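Local coordinates for protein BrkA translocator (Bordetella pertussis, PDB 3QQ2) that forms the outer-membrane beta-barrel pore that carries the passenger domain of BrkA, a protein that inhibits classical complement activation, to the bacterial surface, at residues 254-263 / 274-284. The protein carries 1 engineered substitution. Residues are numbered along the deposited sequence; the frame is centred on the assembly and turned at random.
Sequences KGHNLYASYE and WSFHAGYRYSF
Tyr-259 and Gly-279 pair in the middle of the last antiparallel hairpin of the autotransporter beta-barrel. Two backbone hydrogen bonds join them: Tyr-259 N to Gly-279 O at 2.7 Å, and Gly-279 N to Tyr-259 O at 2.8 Å. Gly-279 has no side chain, and the Tyr-259 ring lies beside it with its edge toward the strand. CG of Tyr-259 sits beside its own backbone N (chi1 -35°), which sets the CD1 edge against Gly-279 O. The Tyr-259 side chain lies side by side with Arg-281, and its OH is 4.1 Å from Arg-281 CB. This inward face is the closer-packed one. Arg-281 forms salt bridges with Asp-19 and Asp-54, and Glu-263 with Arg-213. Ser-275 is buried, and its OG bonds to Glu-30. Strand 21-34 pairs with strand 271-282 and closes the barrel.

The outer face, with Leu-258, Ala-260, Tyr-262, Phe-276 and Ala-278, lies on the surface and is looser. The rings of Tyr-262 and Phe-276 are slid apart and barely overlap. At the other end, Tyr-280 CG is anti to its backbone N (chi1 166°), and the ring reaches back to His-256. There Tyr-280 OH hydrogen-bonds His-256 ND1 at 2.8 Å.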
loop_
_atom_site.group_PDB
_atom_site.type_symbol
_atom_site.label_atom_id
_atom_site.label_comp_id
_atom_site.label_asym_id
_atom_site.label_seq_id
_atom_site.Cartn_x
_atom_site.Cartn_y
_atom_site.Cartn_z
ATOM N N LYS A 254 -52.133 10.061 15.467
ATOM C CA LYS A 254 -51.449 11.131 16.225
ATOM C C LYS A 254 -50.032 11.380 15.753
ATOM O O LYS A 254 -49.099 11.481 16.546
ATOM C CB LYS A 254 -51.558 10.977 17.744
ATOM C CG LYS A 254 -52.833 11.620 18.251
ATOM C CD LYS A 254 -53.101 11.375 19.739
ATOM C CE LYS A 254 -54.587 11.363 19.995
ATOM N NZ LYS A 254 -55.232 10.463 18.973
ATOM N N GLY A 255 -49.903 11.471 14.433
ATOM C CA GLY A 255 -48.687 11.920 13.795
ATOM C C GLY A 255 -47.591 10.895 13.633
ATOM O O GLY A 255 -46.609 11.179 12.970
ATOM N N HIS A 256 -47.735 9.710 14.218
ATOM C CA HIS A 256 -46.682 8.686 14.094
ATOM C C HIS A 256 -46.716 7.873 12.780
ATOM O O HIS A 256 -47.786 7.620 12.185
ATOM C CB HIS A 256 -46.677 7.753 15.307
ATOM C CG HIS A 256 -46.656 8.474 16.614
ATOM N ND1 HIS A 256 -45.489 8.952 17.184
ATOM C CD2 HIS A 256 -47.656 8.836 17.445
ATOM C CE1 HIS A 256 -45.775 9.569 18.313
ATOM N NE2 HIS A 256 -47.081 9.510 18.497
ATOM N N ASN A 257 -45.525 7.471 12.347
ATOM C CA ASN A 257 -45.336 6.685 11.153
ATOM C C ASN A 257 -44.220 5.705 11.349
ATOM O O ASN A 257 -43.143 6.074 11.824
ATOM C CB ASN A 257 -44.980 7.592 10.010
ATOM C CG ASN A 257 -46.071 8.546 9.702
ATOM O OD1 ASN A 257 -46.036 9.701 10.128
ATOM N ND2 ASN A 257 -47.086 8.066 8.992
ATOM N N LEU A 258 -44.495 4.456 10.993
ATOM C CA LEU A 258 -43.530 3.384 11.080
ATOM C C LEU A 258 -43.416 2.704 9.736
ATOM O O LEU A 258 -44.436 2.444 9.081
ATOM C CB LEU A 258 -43.972 2.356 12.112
ATOM C CG LEU A 258 -43.786 2.717 13.580
ATOM C CD1 LEU A 258 -44.603 1.780 14.461
ATOM C CD2 LEU A 258 -42.315 2.684 13.971
ATOM N N TYR A 259 -42.172 2.425 9.331
ATOM C CA TYR A 259 -41.872 1.594 8.150
ATOM C C TYR A 259 -40.865 0.502 8.509
ATOM O O TYR A 259 -39.930 0.712 9.259
ATOM C CB TYR A 259 -41.332 2.443 6.994
ATOM C CG TYR A 259 -41.932 3.830 6.902
ATOM C CD1 TYR A 259 -41.523 4.853 7.775
ATOM C CD2 TYR A 259 -42.909 4.136 5.948
ATOM C CE1 TYR A 259 -42.075 6.154 7.691
ATOM C CE2 TYR A 259 -43.476 5.435 5.856
ATOM C CZ TYR A 259 -43.044 6.436 6.729
ATOM O OH TYR A 259 -43.574 7.712 6.666
ATOM N N ALA A 260 -41.081 -0.681 7.985
ATOM C CA ALA A 260 -40.087 -1.726 8.072
ATOM C C ALA A 260 -40.177 -2.523 6.771
ATOM O O ALA A 260 -41.265 -2.705 6.234
ATOM C CB ALA A 260 -40.327 -2.617 9.302
ATOM N N SER A 261 -39.025 -2.940 6.246
ATOM C CA SER A 261 -38.970 -3.789 5.062
ATOM C C SER A 261 -37.840 -4.780 5.152
ATOM O O SER A 261 -36.859 -4.559 5.854
ATOM C CB SER A 261 -38.822 -2.964 3.787
ATOM O OG SER A 261 -37.635 -2.198 3.810
ATOM N N TYR A 262 -37.998 -5.889 4.443
ATOM C CA TYR A 262 -36.922 -6.841 4.269
ATOM C C TYR A 262 -36.665 -6.939 2.788
ATOM O O TYR A 262 -37.596 -6.803 1.995
ATOM C CB TYR A 262 -37.305 -8.193 4.854
ATOM C CG TYR A 262 -36.403 -9.329 4.434
ATOM C CD1 TYR A 262 -36.944 -10.503 3.898
ATOM C CD2 TYR A 262 -35.012 -9.244 4.569
ATOM C CE1 TYR A 262 -36.131 -11.570 3.505
ATOM C CE2 TYR A 262 -34.182 -10.305 4.171
ATOM C CZ TYR A 262 -34.757 -11.469 3.638
ATOM O OH TYR A 262 -33.971 -12.529 3.224
ATOM N N GLU A 263 -35.396 -7.116 2.417
ATOM C CA GLU A 263 -35.014 -7.301 1.017
ATOM C C GLU A 263 -33.918 -8.347 0.850
ATOM O O GLU A 263 -32.994 -8.431 1.663
ATOM C CB GLU A 263 -34.594 -5.983 0.384
ATOM C CG GLU A 263 -34.844 -5.968 -1.096
ATOM C CD GLU A 263 -34.536 -4.624 -1.768
ATOM O OE1 GLU A 263 -35.488 -3.831 -2.004
ATOM O OE2 GLU A 263 -33.352 -4.364 -2.086
ATOM N N TRP A 274 -29.518 -10.740 3.110
ATOM C CA TRP A 274 -30.468 -9.926 3.887
ATOM C C TRP A 274 -30.181 -8.447 3.913
ATOM O O TRP A 274 -29.047 -8.031 3.930
ATOM C CB TRP A 274 -30.642 -10.440 5.318
ATOM C CG TRP A 274 -29.399 -10.656 6.068
ATOM C CD1 TRP A 274 -28.734 -11.834 6.222
ATOM C CD2 TRP A 274 -28.670 -9.678 6.817
ATOM N NE1 TRP A 274 -27.611 -11.651 7.007
ATOM C CE2 TRP A 274 -27.549 -10.336 7.384
ATOM C CE3 TRP A 274 -28.844 -8.306 7.059
ATOM C CZ2 TRP A 274 -26.612 -9.672 8.174
ATOM C CZ3 TRP A 274 -27.901 -7.641 7.839
ATOM C CH2 TRP A 274 -26.802 -8.329 8.389
ATOM N N SER A 275 -31.244 -7.659 3.941
ATOM C CA SER A 275 -31.151 -6.224 3.941
ATOM C C SER A 275 -32.406 -5.690 4.620
ATOM O O SER A 275 -33.511 -5.789 4.064
ATOM C CB SER A 275 -31.069 -5.724 2.501
ATOM O OG SER A 275 -31.408 -4.344 2.388
ATOM N N PHE A 276 -32.227 -5.134 5.819
ATOM C CA PHE A 276 -33.318 -4.584 6.635
ATOM C C PHE A 276 -33.299 -3.062 6.646
ATOM O O PHE A 276 -32.236 -2.460 6.664
ATOM C CB PHE A 276 -33.213 -5.092 8.070
ATOM C CG PHE A 276 -33.106 -6.593 8.183
ATOM C CD1 PHE A 276 -31.899 -7.196 8.547
ATOM C CD2 PHE A 276 -34.212 -7.417 7.925
ATOM C CE1 PHE A 276 -31.789 -8.606 8.650
ATOM C CE2 PHE A 276 -34.116 -8.831 8.030
ATOM C CZ PHE A 276 -32.908 -9.423 8.393
ATOM N N HIS A 277 -34.478 -2.454 6.596
ATOM C CA HIS A 277 -34.660 -1.020 6.798
ATOM C C HIS A 277 -35.822 -0.848 7.766
ATOM O O HIS A 277 -36.857 -1.500 7.630
ATOM C CB HIS A 277 -35.039 -0.300 5.500
ATOM C CG HIS A 277 -33.980 -0.298 4.439
ATOM N ND1 HIS A 277 -34.067 -1.069 3.294
ATOM C CD2 HIS A 277 -32.840 0.423 4.313
ATOM C CE1 HIS A 277 -33.009 -0.851 2.528
ATOM N NE2 HIS A 277 -32.249 0.052 3.123
ATOM N N ALA A 278 -35.651 0.029 8.744
ATOM C CA ALA A 278 -36.722 0.397 9.670
ATOM C C ALA A 278 -36.724 1.897 9.684
ATOM O O ALA A 278 -35.664 2.506 9.612
ATOM C CB ALA A 278 -36.441 -0.125 11.046
ATOM N N GLY A 279 -37.894 2.505 9.760
ATOM C CA GLY A 279 -37.955 3.959 9.757
ATOM C C GLY A 279 -39.127 4.488 10.542
ATOM O O GLY A 279 -40.197 3.877 10.500
ATOM N N TYR A 280 -38.924 5.607 11.249
ATOM C CA TYR A 280 -39.991 6.299 11.966
ATOM C C TYR A 280 -40.102 7.762 11.545
ATOM O O TYR A 280 -39.091 8.435 11.401
ATOM C CB TYR A 280 -39.784 6.232 13.492
ATOM C CG TYR A 280 -40.669 7.226 14.252
ATOM C CD1 TYR A 280 -40.277 8.559 14.423
ATOM C CD2 TYR A 280 -41.911 6.849 14.760
ATOM C CE1 TYR A 280 -41.090 9.478 15.090
ATOM C CE2 TYR A 280 -42.723 7.771 15.435
ATOM C CZ TYR A 280 -42.297 9.077 15.590
ATOM O OH TYR A 280 -43.087 9.988 16.233
ATOM N N ARG A 281 -41.326 8.269 11.408
ATOM C CA ARG A 281 -41.549 9.689 11.095
ATOM C C ARG A 281 -42.727 10.246 11.889
ATOM O O ARG A 281 -43.758 9.582 12.021
ATOM C CB ARG A 281 -41.776 9.903 9.587
ATOM C CG ARG A 281 -42.320 11.288 9.224
ATOM C CD ARG A 281 -42.359 11.525 7.727
ATOM N NE ARG A 281 -42.798 12.880 7.381
ATOM C CZ ARG A 281 -41.983 13.900 7.064
ATOM N NH1 ARG A 281 -40.653 13.749 7.033
ATOM N NH2 ARG A 281 -42.495 15.095 6.782
ATOM N N TYR A 282 -42.561 11.473 12.392
ATOM C CA TYR A 282 -43.547 12.198 13.212
ATOM C C TYR A 282 -44.101 13.317 12.355
ATOM O O TYR A 282 -43.356 14.162 11.860
ATOM C CB TYR A 282 -42.859 12.790 14.452
ATOM C CG TYR A 282 -43.752 13.271 15.606
ATOM C CD1 TYR A 282 -44.990 13.861 15.371
ATOM C CD2 TYR A 282 -43.313 13.178 16.951
ATOM C CE1 TYR A 282 -45.788 14.306 16.411
ATOM C CE2 TYR A 282 -44.114 13.627 18.012
ATOM C CZ TYR A 282 -45.354 14.192 17.717
ATOM O OH TYR A 282 -46.184 14.640 18.716
ATOM N N SER A 283 -45.416 13.318 12.174
ATOM C CA SER A 283 -46.081 14.291 11.312
ATOM C C SER A 283 -46.317 15.597 12.045
ATOM O O SER A 283 -46.841 16.565 11.484
ATOM C CB SER A 283 -47.367 13.705 10.769
ATOM O OG SER A 283 -47.034 12.769 9.775
ATOM N N PHE A 284 -45.908 15.587 13.310
ATOM C CA PHE A 284 -45.729 16.759 14.165
ATOM C C PHE A 284 -46.904 17.722 14.249
ATOM O O PHE A 284 -47.249 18.366 13.258
ATOM C CB PHE A 284 -44.428 17.522 13.851
ATOM C CG PHE A 284 -43.868 18.229 15.056
ATOM C CD1 PHE A 284 -44.408 19.450 15.477
ATOM C CD2 PHE A 284 -42.861 17.641 15.816
ATOM C CE1 PHE A 284 -43.933 20.083 16.610
ATOM C CE2 PHE A 284 -42.389 18.267 16.948
ATOM C CZ PHE A 284 -42.931 19.491 17.348
ATOM O OXT PHE A 284 -47.498 17.888 15.320
#